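Putative sugar binding protein (Salmonella enterica subsp. enterica serovar Typhimurium, PDB 3KNZ) probably binds phosphorylated sugars or related carbohydrate derivatives through paired SIS folds, although its exact biological role is not established. Local coordinates at residues 28-33 with 166-171; 54-59 with 99-104; 83-88 with 111-116; 277-282 with 305-310; 301-306 with 316-321. All blocks are in the same frame, centred on the assembly; numbering follows the deposited sequence.

Interaction 1. Residues 28-33 with 166-171; sequences LEMLTQ and VLNLML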
# COMPACT_ATOMS: atom_id res chain seq x y z
N LEU A 28 -9.06 26.89 -10.49
CA LEU A 28 -9.80 28.06 -10.02
C LEU A 28 -11.26 27.96 -10.46
O LEU A 28 -12.17 28.23 -9.67
CB LEU A 28 -9.16 29.35 -10.54
CG LEU A 28 -7.85 29.79 -9.88
CD1 LEU A 28 -7.07 30.74 -10.77
CD2 LEU A 28 -8.11 30.41 -8.50
N GLU A 29 -11.48 27.58 -11.71
CA GLU A 29 -12.84 27.41 -12.24
C GLU A 29 -13.66 26.44 -11.39
O GLU A 29 -14.83 26.68 -11.14
CB GLU A 29 -12.79 26.92 -13.69
CG GLU A 29 -12.32 27.97 -14.67
CD GLU A 29 -11.91 27.39 -16.02
OE1 GLU A 29 -11.74 26.15 -16.11
OE2 GLU A 29 -11.74 28.17 -16.98
N MSE A 30 -13.04 25.35 -10.96
CA MSE A 30 -13.74 24.34 -10.17
C MSE A 30 -14.28 24.89 -8.85
O MSE A 30 -15.30 24.41 -8.36
CB MSE A 30 -12.85 23.13 -9.91
CG MSE A 30 -12.62 22.28 -11.14
SE MSE A 30 -11.59 20.69 -10.75
CE MSE A 30 -12.77 19.83 -9.46
N LEU A 31 -13.59 25.88 -8.28
CA LEU A 31 -14.02 26.48 -7.02
C LEU A 31 -15.33 27.25 -7.14
O LEU A 31 -16.07 27.37 -6.17
CB LEU A 31 -12.97 27.46 -6.50
CG LEU A 31 -11.61 26.90 -6.12
CD1 LEU A 31 -10.71 28.02 -5.60
CD2 LEU A 31 -11.78 25.81 -5.07
N THR A 32 -15.62 27.77 -8.33
CA THR A 32 -16.82 28.58 -8.53
C THR A 32 -17.99 27.79 -9.15
O THR A 32 -19.06 28.36 -9.35
CB THR A 32 -16.49 29.79 -9.42
OG1 THR A 32 -16.23 29.36 -10.76
CG2 THR A 32 -15.26 30.53 -8.87
N GLN A 33 -17.78 26.51 -9.44
CA GLN A 33 -18.84 25.67 -10.02
C GLN A 33 -19.81 25.19 -8.95
O GLN A 33 -19.40 24.81 -7.85
CB GLN A 33 -18.25 24.44 -10.71
CG GLN A 33 -17.39 24.72 -11.95
CD GLN A 33 -16.76 23.44 -12.53
OE1 GLN A 33 -16.94 22.35 -12.00
NE2 GLN A 33 -16.01 23.60 -13.61
N VAL A 166 -7.81 15.35 -6.84
CA VAL A 166 -7.61 15.70 -5.44
C VAL A 166 -8.57 16.82 -5.06
O VAL A 166 -9.16 16.79 -3.98
CB VAL A 166 -6.15 16.12 -5.14
CG1 VAL A 166 -6.04 16.70 -3.71
CG2 VAL A 166 -5.19 14.93 -5.35
N LEU A 167 -8.75 17.80 -5.93
CA LEU A 167 -9.67 18.89 -5.63
C LEU A 167 -11.12 18.39 -5.59
O LEU A 167 -11.89 18.77 -4.70
CB LEU A 167 -9.53 20.04 -6.63
CG LEU A 167 -10.48 21.22 -6.39
CD1 LEU A 167 -10.37 21.71 -4.95
CD2 LEU A 167 -10.23 22.36 -7.38
N ASN A 168 -11.48 17.54 -6.54
CA ASN A 168 -12.82 16.95 -6.60
C ASN A 168 -13.15 16.28 -5.26
O ASN A 168 -14.19 16.55 -4.66
CB ASN A 168 -12.90 15.93 -7.75
CG ASN A 168 -14.31 15.77 -8.29
OD1 ASN A 168 -14.97 16.76 -8.63
ND2 ASN A 168 -14.76 14.53 -8.43
N LEU A 169 -12.25 15.41 -4.79
CA LEU A 169 -12.41 14.72 -3.50
C LEU A 169 -12.57 15.69 -2.33
O LEU A 169 -13.36 15.44 -1.41
CB LEU A 169 -11.21 13.82 -3.22
CG LEU A 169 -11.13 12.49 -3.97
CD1 LEU A 169 -9.69 12.00 -4.06
CD2 LEU A 169 -12.04 11.44 -3.32
N MSE A 170 -11.80 16.78 -2.34
CA MSE A 170 -11.86 17.78 -1.27
C MSE A 170 -13.18 18.55 -1.28
O MSE A 170 -13.72 18.90 -0.22
CB MSE A 170 -10.68 18.74 -1.35
CG MSE A 170 -9.35 18.11 -0.95
SE MSE A 170 -7.87 19.34 -1.08
CE MSE A 170 -6.50 18.28 -0.20
N LEU A 171 -13.71 18.82 -2.47
CA LEU A 171 -15.00 19.50 -2.58
C LEU A 171 -16.13 18.60 -2.07
O LEU A 171 -17.10 19.09 -1.50
CB LEU A 171 -15.27 19.96 -4.01
CG LEU A 171 -14.30 21.03 -4.54
CD1 LEU A 171 -14.66 21.38 -5.98
CD2 LEU A 171 -14.26 22.27 -3.65

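Interaction 2. Residues 54-59 with 99-104; sequences ILTGSG and ALVVGI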
# COMPACT_ATOMS: atom_id res chain seq x y z
N ILE A 54 -14.85 4.86 1.67
CA ILE A 54 -13.82 3.97 1.14
C ILE A 54 -13.48 4.47 -0.26
O ILE A 54 -14.31 4.41 -1.16
CB ILE A 54 -14.32 2.52 1.06
CG1 ILE A 54 -14.72 2.01 2.45
CG2 ILE A 54 -13.27 1.61 0.45
CD1 ILE A 54 -15.33 0.60 2.44
N LEU A 55 -12.27 5.00 -0.43
CA LEU A 55 -11.80 5.47 -1.74
C LEU A 55 -10.97 4.35 -2.36
O LEU A 55 -9.99 3.91 -1.76
CB LEU A 55 -10.93 6.71 -1.60
CG LEU A 55 -11.50 7.85 -0.76
CD1 LEU A 55 -10.53 9.02 -0.80
CD2 LEU A 55 -12.88 8.27 -1.25
N THR A 56 -11.34 3.90 -3.56
CA THR A 56 -10.61 2.81 -4.19
C THR A 56 -10.24 3.11 -5.64
O THR A 56 -10.98 3.76 -6.36
CB THR A 56 -11.41 1.49 -4.14
OG1 THR A 56 -10.53 0.40 -4.45
CG2 THR A 56 -12.60 1.52 -5.11
N GLY A 57 -9.07 2.62 -6.04
CA GLY A 57 -8.55 2.84 -7.38
C GLY A 57 -7.09 2.45 -7.49
O GLY A 57 -6.51 1.88 -6.55
N SER A 58 -6.50 2.78 -8.63
CA SER A 58 -5.12 2.42 -8.93
C SER A 58 -4.33 3.60 -9.48
O SER A 58 -4.92 4.59 -9.95
CB SER A 58 -5.12 1.31 -9.98
OG SER A 58 -5.92 0.22 -9.56
N GLY A 59 -3.01 3.50 -9.43
CA GLY A 59 -2.13 4.55 -9.96
C GLY A 59 -2.47 5.97 -9.52
O GLY A 59 -2.66 6.23 -8.33
N ALA A 99 -20.83 1.88 4.06
CA ALA A 99 -19.86 2.84 3.57
C ALA A 99 -20.27 3.47 2.26
O ALA A 99 -21.17 2.99 1.56
CB ALA A 99 -18.51 2.16 3.39
N LEU A 100 -19.60 4.58 1.94
CA LEU A 100 -19.74 5.19 0.64
C LEU A 100 -18.47 4.77 -0.08
O LEU A 100 -17.38 5.23 0.25
CB LEU A 100 -19.81 6.71 0.73
CG LEU A 100 -19.69 7.43 -0.61
CD1 LEU A 100 -20.91 7.16 -1.47
CD2 LEU A 100 -19.52 8.92 -0.40
N VAL A 101 -18.60 3.85 -1.03
CA VAL A 101 -17.45 3.40 -1.79
C VAL A 101 -17.35 4.26 -3.03
O VAL A 101 -18.25 4.28 -3.86
CB VAL A 101 -17.56 1.92 -2.17
CG1 VAL A 101 -16.46 1.55 -3.14
CG2 VAL A 101 -17.49 1.05 -0.92
N VAL A 102 -16.25 5.01 -3.14
CA VAL A 102 -16.04 5.88 -4.28
C VAL A 102 -15.00 5.25 -5.19
O VAL A 102 -13.84 5.09 -4.81
CB VAL A 102 -15.54 7.28 -3.86
CG1 VAL A 102 -15.39 8.17 -5.07
CG2 VAL A 102 -16.48 7.90 -2.83
N GLY A 103 -15.42 4.88 -6.39
CA GLY A 103 -14.51 4.30 -7.37
C GLY A 103 -13.91 5.44 -8.15
O GLY A 103 -14.64 6.29 -8.64
N ILE A 104 -12.58 5.46 -8.24
CA ILE A 104 -11.86 6.53 -8.93
C ILE A 104 -11.01 5.99 -10.08
O ILE A 104 -10.26 5.03 -9.93
CB ILE A 104 -10.93 7.29 -7.96
CG1 ILE A 104 -11.66 7.61 -6.66
CG2 ILE A 104 -10.39 8.55 -8.63
CD1 ILE A 104 -10.76 8.21 -5.60
O HOH W 1 -8.11 3.77 -11.05

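Interaction 3. Residues 83-88 with 111-116; sequences CWPFML and LSTLAA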
# COMPACT_ATOMS: atom_id res chain seq x y z
N CYS A 83 -7.68 2.13 -0.56
CA CYS A 83 -7.14 0.82 -0.92
C CYS A 83 -7.36 0.47 -2.38
O CYS A 83 -8.21 1.06 -3.05
CB CYS A 83 -7.84 -0.25 -0.10
SG CYS A 83 -9.53 -0.42 -0.62
N TRP A 84 -6.60 -0.52 -2.84
CA TRP A 84 -6.73 -1.01 -4.20
C TRP A 84 -7.99 -1.87 -4.28
O TRP A 84 -8.36 -2.53 -3.31
CB TRP A 84 -5.51 -1.82 -4.61
CG TRP A 84 -4.25 -1.07 -4.45
CD1 TRP A 84 -3.85 0.03 -5.15
CD2 TRP A 84 -3.20 -1.36 -3.53
NE1 TRP A 84 -2.62 0.45 -4.71
CE2 TRP A 84 -2.19 -0.39 -3.72
CE3 TRP A 84 -3.01 -2.35 -2.55
CZ2 TRP A 84 -1.02 -0.38 -2.97
CZ3 TRP A 84 -1.84 -2.33 -1.81
CH2 TRP A 84 -0.86 -1.35 -2.02
N PRO A 85 -8.65 -1.87 -5.45
CA PRO A 85 -9.90 -2.60 -5.62
C PRO A 85 -9.89 -4.07 -5.17
O PRO A 85 -10.87 -4.53 -4.59
CB PRO A 85 -10.15 -2.51 -7.13
CG PRO A 85 -9.41 -1.30 -7.57
CD PRO A 85 -8.22 -1.19 -6.69
N PHE A 86 -8.80 -4.80 -5.41
CA PHE A 86 -8.76 -6.23 -5.07
C PHE A 86 -8.84 -6.45 -3.56
O PHE A 86 -9.24 -7.53 -3.11
CB PHE A 86 -7.54 -6.94 -5.68
CG PHE A 86 -6.21 -6.51 -5.09
CD1 PHE A 86 -5.69 -7.15 -3.98
CD2 PHE A 86 -5.49 -5.47 -5.67
CE1 PHE A 86 -4.46 -6.75 -3.44
CE2 PHE A 86 -4.27 -5.08 -5.14
CZ PHE A 86 -3.76 -5.71 -4.03
N MSE A 87 -8.46 -5.44 -2.78
CA MSE A 87 -8.56 -5.51 -1.32
C MSE A 87 -10.02 -5.49 -0.87
O MSE A 87 -10.34 -5.96 0.22
CB MSE A 87 -7.82 -4.34 -0.67
CG MSE A 87 -6.32 -4.31 -0.89
SE MSE A 87 -5.44 -5.68 0.14
CE MSE A 87 -5.62 -4.94 1.93
N LEU A 88 -10.90 -4.91 -1.69
CA LEU A 88 -12.34 -4.87 -1.37
C LEU A 88 -13.05 -6.14 -1.81
O LEU A 88 -13.87 -6.13 -2.73
CB LEU A 88 -13.01 -3.65 -2.00
CG LEU A 88 -12.72 -2.33 -1.33
CD1 LEU A 88 -13.40 -1.21 -2.11
CD2 LEU A 88 -13.21 -2.38 0.12
N LEU A 111 -11.67 -2.41 -14.93
CA LEU A 111 -12.62 -3.46 -14.63
C LEU A 111 -12.49 -3.80 -13.13
O LEU A 111 -13.46 -4.21 -12.49
CB LEU A 111 -12.36 -4.68 -15.50
CG LEU A 111 -12.45 -4.43 -17.01
CD1 LEU A 111 -12.15 -5.70 -17.78
CD2 LEU A 111 -13.81 -3.85 -17.42
N SER A 112 -11.30 -3.62 -12.57
CA SER A 112 -11.07 -3.86 -11.15
C SER A 112 -11.89 -2.93 -10.28
O SER A 112 -12.57 -3.38 -9.34
CB SER A 112 -9.60 -3.72 -10.80
OG SER A 112 -8.86 -4.85 -11.23
N THR A 113 -11.83 -1.63 -10.56
CA THR A 113 -12.61 -0.66 -9.80
C THR A 113 -14.10 -0.90 -10.02
O THR A 113 -14.88 -0.89 -9.07
CB THR A 113 -12.24 0.77 -10.18
OG1 THR A 113 -10.88 1.00 -9.80
CG2 THR A 113 -13.13 1.78 -9.46
N LEU A 114 -14.49 -1.15 -11.27
CA LEU A 114 -15.89 -1.45 -11.58
C LEU A 114 -16.38 -2.64 -10.75
O LEU A 114 -17.42 -2.56 -10.09
CB LEU A 114 -16.06 -1.73 -13.08
CG LEU A 114 -17.47 -2.07 -13.56
CD1 LEU A 114 -18.48 -1.03 -13.10
CD2 LEU A 114 -17.50 -2.21 -15.08
N ALA A 115 -15.62 -3.73 -10.78
CA ALA A 115 -15.97 -4.95 -10.04
C ALA A 115 -16.06 -4.66 -8.54
O ALA A 115 -16.94 -5.19 -7.87
CB ALA A 115 -14.95 -6.04 -10.31
N ALA A 116 -15.17 -3.83 -8.02
CA ALA A 116 -15.19 -3.50 -6.60
C ALA A 116 -16.51 -2.79 -6.28
O ALA A 116 -17.19 -3.13 -5.32
CB ALA A 116 -13.99 -2.64 -6.22

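Interaction 4. Residues 277-282 with 305-310; sequences MLDPQP and PQVENN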
# COMPACT_ATOMS: atom_id res chain seq x y z
N MSE A 277 14.16 15.03 -2.09
CA MSE A 277 13.53 15.07 -0.80
C MSE A 277 12.67 16.31 -0.72
O MSE A 277 13.06 17.38 -1.20
CB MSE A 277 14.62 15.12 0.27
CG MSE A 277 14.21 14.67 1.65
SE MSE A 277 15.69 14.87 2.91
CE MSE A 277 17.15 14.33 1.74
N LEU A 278 11.48 16.15 -0.14
CA LEU A 278 10.55 17.26 0.06
C LEU A 278 10.68 17.74 1.50
O LEU A 278 10.48 16.96 2.44
CB LEU A 278 9.11 16.82 -0.21
CG LEU A 278 8.84 16.26 -1.61
CD1 LEU A 278 7.36 15.89 -1.79
CD2 LEU A 278 9.27 17.26 -2.68
N ASP A 279 11.04 19.01 1.66
CA ASP A 279 11.19 19.62 2.97
C ASP A 279 10.23 20.79 3.13
O ASP A 279 10.63 21.95 3.00
CB ASP A 279 12.63 20.12 3.20
CG ASP A 279 13.63 18.99 3.34
OD1 ASP A 279 14.13 18.50 2.31
OD2 ASP A 279 13.96 18.64 4.50
N PRO A 280 8.95 20.50 3.42
CA PRO A 280 8.00 21.60 3.59
C PRO A 280 8.37 22.54 4.74
O PRO A 280 8.09 23.74 4.68
CB PRO A 280 6.67 20.89 3.87
CG PRO A 280 7.00 19.46 4.17
CD PRO A 280 8.33 19.17 3.55
N GLN A 281 9.02 22.02 5.77
CA GLN A 281 9.41 22.83 6.91
C GLN A 281 10.68 22.29 7.55
O GLN A 281 11.07 21.15 7.30
CB GLN A 281 8.27 22.87 7.91
CG GLN A 281 7.77 21.49 8.30
CD GLN A 281 6.51 21.56 9.13
OE1 GLN A 281 5.91 22.62 9.27
NE2 GLN A 281 6.10 20.42 9.68
N PRO A 282 11.34 23.11 8.38
CA PRO A 282 12.57 22.63 9.01
C PRO A 282 12.34 21.35 9.77
O PRO A 282 11.40 21.26 10.56
CB PRO A 282 12.93 23.75 9.98
CG PRO A 282 12.28 24.95 9.42
CD PRO A 282 11.02 24.49 8.77
N PRO A 305 10.85 25.66 1.21
CA PRO A 305 11.04 27.10 1.38
C PRO A 305 12.33 27.48 2.09
O PRO A 305 12.88 28.54 1.81
CB PRO A 305 9.83 27.52 2.23
CG PRO A 305 9.42 26.29 2.93
CD PRO A 305 9.75 25.14 2.03
N GLN A 306 12.83 26.64 2.99
CA GLN A 306 14.06 26.96 3.72
C GLN A 306 15.26 26.06 3.41
O GLN A 306 16.23 26.04 4.16
CB GLN A 306 13.77 27.05 5.22
CG GLN A 306 13.05 28.36 5.58
CD GLN A 306 12.76 28.50 7.06
OE1 GLN A 306 11.90 27.82 7.61
NE2 GLN A 306 13.46 29.43 7.70
N VAL A 307 15.21 25.34 2.31
CA VAL A 307 16.32 24.48 1.94
C VAL A 307 17.48 25.37 1.52
O VAL A 307 17.28 26.45 0.95
CB VAL A 307 15.95 23.50 0.80
CG1 VAL A 307 14.79 22.61 1.24
CG2 VAL A 307 15.61 24.24 -0.48
N GLU A 308 18.70 24.93 1.81
CA GLU A 308 19.89 25.71 1.46
C GLU A 308 19.88 25.99 -0.03
O GLU A 308 19.54 25.12 -0.84
CB GLU A 308 21.18 24.99 1.85
CG GLU A 308 22.39 25.90 1.70
CD GLU A 308 23.70 25.19 1.96
OE1 GLU A 308 23.69 23.95 2.11
OE2 GLU A 308 24.74 25.88 1.99
N ASN A 309 20.29 27.20 -0.40
CA ASN A 309 20.23 27.62 -1.78
C ASN A 309 21.48 27.32 -2.62
O ASN A 309 22.10 28.23 -3.16
CB ASN A 309 19.88 29.11 -1.83
CG ASN A 309 19.25 29.52 -3.14
OD1 ASN A 309 19.25 28.76 -4.11
ND2 ASN A 309 18.70 30.72 -3.17
N ASN A 310 21.84 26.04 -2.72
CA ASN A 310 22.92 25.60 -3.61
C ASN A 310 22.27 25.40 -4.97
O ASN A 310 21.06 25.62 -5.11
CB ASN A 310 23.56 24.30 -3.13
CG ASN A 310 22.57 23.14 -3.05
OD1 ASN A 310 21.42 23.24 -3.48
ND2 ASN A 310 23.02 22.04 -2.48
O HOH W 2 12.34 24.05 4.02

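Interaction 5. Residues 301-306 with 316-321; sequences YRIGPQ and FPFVND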
# COMPACT_ATOMS: atom_id res chain seq x y z
N TYR A 301 18.85 16.27 -3.81
CA TYR A 301 18.06 17.43 -4.23
C TYR A 301 16.90 17.66 -3.27
O TYR A 301 15.99 16.84 -3.18
CB TYR A 301 17.51 17.20 -5.64
CG TYR A 301 18.56 16.83 -6.66
CD1 TYR A 301 18.99 15.51 -6.79
CD2 TYR A 301 19.13 17.79 -7.49
CE1 TYR A 301 19.96 15.17 -7.71
CE2 TYR A 301 20.09 17.46 -8.41
CZ TYR A 301 20.50 16.15 -8.52
OH TYR A 301 21.45 15.82 -9.45
N ARG A 302 16.92 18.79 -2.58
CA ARG A 302 15.89 19.11 -1.59
C ARG A 302 14.97 20.22 -2.08
O ARG A 302 15.41 21.19 -2.67
CB ARG A 302 16.57 19.48 -0.26
CG ARG A 302 17.29 18.29 0.39
CD ARG A 302 18.27 18.69 1.49
NE ARG A 302 17.63 19.28 2.67
CZ ARG A 302 17.14 18.59 3.70
NH1 ARG A 302 17.17 17.27 3.69
NH2 ARG A 302 16.59 19.21 4.72
N ILE A 303 13.67 20.04 -1.84
CA ILE A 303 12.66 20.99 -2.28
C ILE A 303 11.90 21.54 -1.09
O ILE A 303 11.25 20.79 -0.37
CB ILE A 303 11.63 20.30 -3.20
CG1 ILE A 303 12.32 19.74 -4.45
CG2 ILE A 303 10.53 21.29 -3.58
CD1 ILE A 303 11.45 18.77 -5.24
N GLY A 304 11.98 22.84 -0.88
CA GLY A 304 11.28 23.48 0.23
C GLY A 304 11.54 24.96 0.30
O GLY A 304 12.34 25.48 -0.47
N PRO A 305 10.85 25.66 1.21
CA PRO A 305 11.04 27.10 1.38
C PRO A 305 12.33 27.48 2.09
O PRO A 305 12.88 28.54 1.81
CB PRO A 305 9.83 27.52 2.23
CG PRO A 305 9.42 26.29 2.93
CD PRO A 305 9.75 25.14 2.03
N GLN A 306 12.83 26.64 2.99
CA GLN A 306 14.06 26.96 3.72
C GLN A 306 15.26 26.06 3.41
O GLN A 306 16.23 26.04 4.16
CB GLN A 306 13.77 27.05 5.22
CG GLN A 306 13.05 28.36 5.58
CD GLN A 306 12.76 28.50 7.06
OE1 GLN A 306 11.90 27.82 7.61
NE2 GLN A 306 13.46 29.43 7.70
N PHE A 316 12.17 27.69 -2.79
CA PHE A 316 11.07 28.46 -3.35
C PHE A 316 10.06 28.83 -2.27
O PHE A 316 9.77 28.03 -1.39
CB PHE A 316 10.41 27.64 -4.46
CG PHE A 316 9.17 28.28 -5.04
CD1 PHE A 316 9.26 29.14 -6.13
CD2 PHE A 316 7.92 28.01 -4.49
CE1 PHE A 316 8.12 29.73 -6.66
CE2 PHE A 316 6.78 28.59 -5.02
CZ PHE A 316 6.88 29.45 -6.11
N PRO A 317 9.51 30.05 -2.34
CA PRO A 317 8.55 30.50 -1.34
C PRO A 317 7.16 29.87 -1.46
O PRO A 317 6.21 30.53 -1.85
CB PRO A 317 8.47 32.01 -1.59
CG PRO A 317 8.79 32.17 -3.04
CD PRO A 317 9.80 31.10 -3.34
N PHE A 318 7.05 28.59 -1.14
CA PHE A 318 5.76 27.91 -1.21
C PHE A 318 4.75 28.56 -0.29
O PHE A 318 5.12 29.10 0.75
CB PHE A 318 5.88 26.45 -0.76
CG PHE A 318 6.73 25.61 -1.66
CD1 PHE A 318 6.17 24.90 -2.70
CD2 PHE A 318 8.10 25.52 -1.45
CE1 PHE A 318 6.94 24.12 -3.53
CE2 PHE A 318 8.88 24.74 -2.27
CZ PHE A 318 8.30 24.04 -3.32
N VAL A 319 3.48 28.51 -0.67
CA VAL A 319 2.41 28.98 0.19
C VAL A 319 2.41 28.10 1.45
O VAL A 319 2.16 28.59 2.55
CB VAL A 319 1.04 28.93 -0.54
CG1 VAL A 319 -0.12 29.16 0.43
CG2 VAL A 319 1.00 29.96 -1.66
N ASN A 320 2.73 26.82 1.28
CA ASN A 320 2.81 25.86 2.40
C ASN A 320 1.57 25.70 3.27
O ASN A 320 1.67 25.47 4.47
CB ASN A 320 4.02 26.14 3.30
CG ASN A 320 5.20 25.23 3.01
OD1 ASN A 320 5.15 24.38 2.12
ND2 ASN A 320 6.25 25.38 3.79
N ASP A 321 0.40 25.81 2.65
CA ASP A 321 -0.85 25.60 3.36
C ASP A 321 -0.82 24.16 3.87
O ASP A 321 -0.48 23.25 3.10
CB ASP A 321 -2.01 25.83 2.40
CG ASP A 321 -3.34 25.81 3.09
OD1 ASP A 321 -3.72 24.75 3.63
OD2 ASP A 321 -4.04 26.84 3.04

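Interaction 1. Residues 28-33 with 166-171
Met-30, a selenomethionine, projects from helix 15-32 onto helix 161-179 and has the largest share of this contact. Its CB lies 3.7 Å from CD2 of Leu-167. One step past CG, the SE atom is still beside that same methyl, with SE 4.0 Å from CD2, because the two side chains slide past each other in opposite directions. The chain then bends at chi3 (60°), which turns CE over the Leu-167 branch point and toward Asn-168, whose side chain it crosses at about a right angle; CE ends 3.9 Å from OD1 of Asn-168. That amide is already committed, OD1 to Arg-35 and ND2 to the carbonyl of Leu-146, so the methyl rests against a held polar group. Leu-171 adds its CD1, 4.3 Å from Met-30 CE, and Leu-31 reaches CD1 of Leu-167 with its own CD2. No hydrogen bond joins the segments. The axes of the two short helical segments run at 20° and come no closer than 10.9 Å, a spacing bridged by Met-30 and the leucines. Leu-169 of helix 161-179 packs on helix 59-76 and on Leu-55 of the sheet, and helix 15-32 lies outside it, against the layered alpha/beta/alpha SIS fold.

Interaction 2. Residues 54-59 with 99-104
Peptide groups are the flat elements that join Ile-54 and Thr-56 to Leu-100, Val-102 and Ile-104, and they build a parallel beta pair at the heart of the SIS domain's five-stranded sheet. Ile-54 pairs with Val-101, Leu-55 with Val-102 and Thr-56 with Gly-103. Ile-54 N donates to Leu-100 O at 2.9 Å, and three more bonds follow: Val-102 N to Ile-54 O, Thr-56 N to Val-102 O, and Ile-104 N to Thr-56 O. On one face of the sheet, Ile-54 reaches back with CD1, 3.7 Å from Ala-99 CB, while its CB meets Val-101 CG2. It can do so because CG1 is anti to the carbonyl carbon (chi1 -60°). Thr-56 shares this face and turns OG1 to the carbonyl of Cys-83 on strand 80-83. The other face carries Leu-55 and Val-102, side by side and pointing the same way, with CD2 of Leu-55 3.9 Å from CB of Val-102. Where the strands part, Ser-58 swings its hydroxyl toward Glu-260 of the second subunit. The last link is a single water, which accepts from Ser-58 N and donates to Ile-104 O at 2.7 Å.

Interaction 3. Residues 83-88 with 111-116
Pro-85 sets its ring against the first turns of helix 111-122, in the SIS domain, where the loop that follows strand 80-83 meets the helix that follows strand 99-105. The ring has the C-gamma exo pucker and meets the helix with two atoms. CB lies 3.4 Å from the backbone O of Ser-112 and 3.9 Å from CB of Ala-116, one helical turn further on. CG instead turns to Thr-113, 3.5 Å from its OG1. That hydroxyl is placed by chi1 of -64°, beside the backbone N and anti to the carbonyl carbon, and its hydrogen-bond partner is Ser-110 OG, so toward the proline it makes only van der Waals contact. Phe-86 behaves quite differently: its chi1 of 68° sends the ring away from the helix, and there it meets Phe-235 of the second subunit. Thus a short 3-10 segment, 85-87, turns its proline to the helix and its aromatic ring to the second subunit, whose Glu-260 also touches Pro-85. Leu-88 closes that segment, its backbone N bonded to Pro-85 O. Its side chain also packs on Ile-54 and Thr-56 of the sheet, while CD1 comes within 4.4 Å of the Ala-116 CB.

Interaction 4. Residues 277-282 with 305-310
Two backbone carbonyls converge on one proline carbon: Asp-279 O and Pro-280 O each lie 3.4 Å from CD of Pro-305, and no direct hydrogen bond joins the two segments. What polar linkage exists runs through a water, which donates to Asp-279 O and accepts from Gln-306 N at 2.8 Å. The Asp-279 carbonyl therefore meets an aliphatic ring and a solvent molecule together, whereas Pro-280 O, which also touches CG of Pro-305, accepts from ND2 of Asn-320. The side chain of Asp-279 has a divided role. Its CB packs on CG1 of Val-307, 3.8 Å away, and chi1 of -69° holds the carboxylate beside the backbone N, where OD2 forms a salt bridge with Arg-302. At the exposed margin, Gln-306 extends beyond CG and crosses Pro-282 at a slant, with OE1 3.4 Å from the proline CG; this is a contact with carbon, not a bond. Proline rings on both sides thus meet oxygens. Such meetings of loops that leave the carboxyl ends of neighbouring parallel strands, here 273-278 and 300-304, belong to the second alpha/beta unit, whose strand order, 2-1-3-4-5, repeats that of the first.

Interaction 5. Residues 301-306 with 316-321
Gly-304 and Phe-316 share one backbone hydrogen bond, Phe-316 N to Gly-304 O at 3.2 Å; beyond it the Phe-316 carbonyl turns to meet the CA of Pro-305. The same Phe-316 O accepts from Phe-318 N across an inverse gamma turn centred on Pro-317, and this tight fold brings the two aromatic side chains together. CD2 of Phe-316 sits 3.8 Å above the Phe-318 ring, over its centre. At the edge of that ring Gly-304 O lies in plane, and Pro-305 N is near the plane too. CG2 of Ile-303 comes to CZ of Phe-318 obliquely, at 3.6 Å, and CA of Gly-304 approaches CE2 in the same slanting way. Phe-318 is directed there by chi1 of -65°, with CG anti to the carbonyl carbon. Asn-320 faces the proline from the opposite direction, ND2 lying 3.4 Å from CG of Pro-305, while its OD1 is bonded to Tyr-329 OH. Phe-316 packs on helix 185-215, and Ile-303, Pro-305 and Phe-318 all touch helix 326-339, so this loop links the end of strand 300-304 to both helices.

Interactions 2 and 3 belong to the first sheet and its surroundings, 4 and 5 to the second; interaction 1 packs beside the first. Interactions 2 and 3, centres 8 Å apart, meet where Thr-56 OG1 lies 2.8 Å from Cys-83 O, and both have residues that reach the second subunit. Interaction 1 encloses interaction 2 along the chain, and their centres are 18 Å apart; Leu-169 CD2 touches Leu-55 CD1, so helix 161-179 rests on the sheet. Interactions 4 and 5 share Pro-305 and Gln-306, with centres 6 Å apart. About 38 Å separates the centres of 3 and 4. In SIS relatives sugar phosphates bind at the carboxyl ends of the strands, so a site here would probably lie by the loop after strand 52-56.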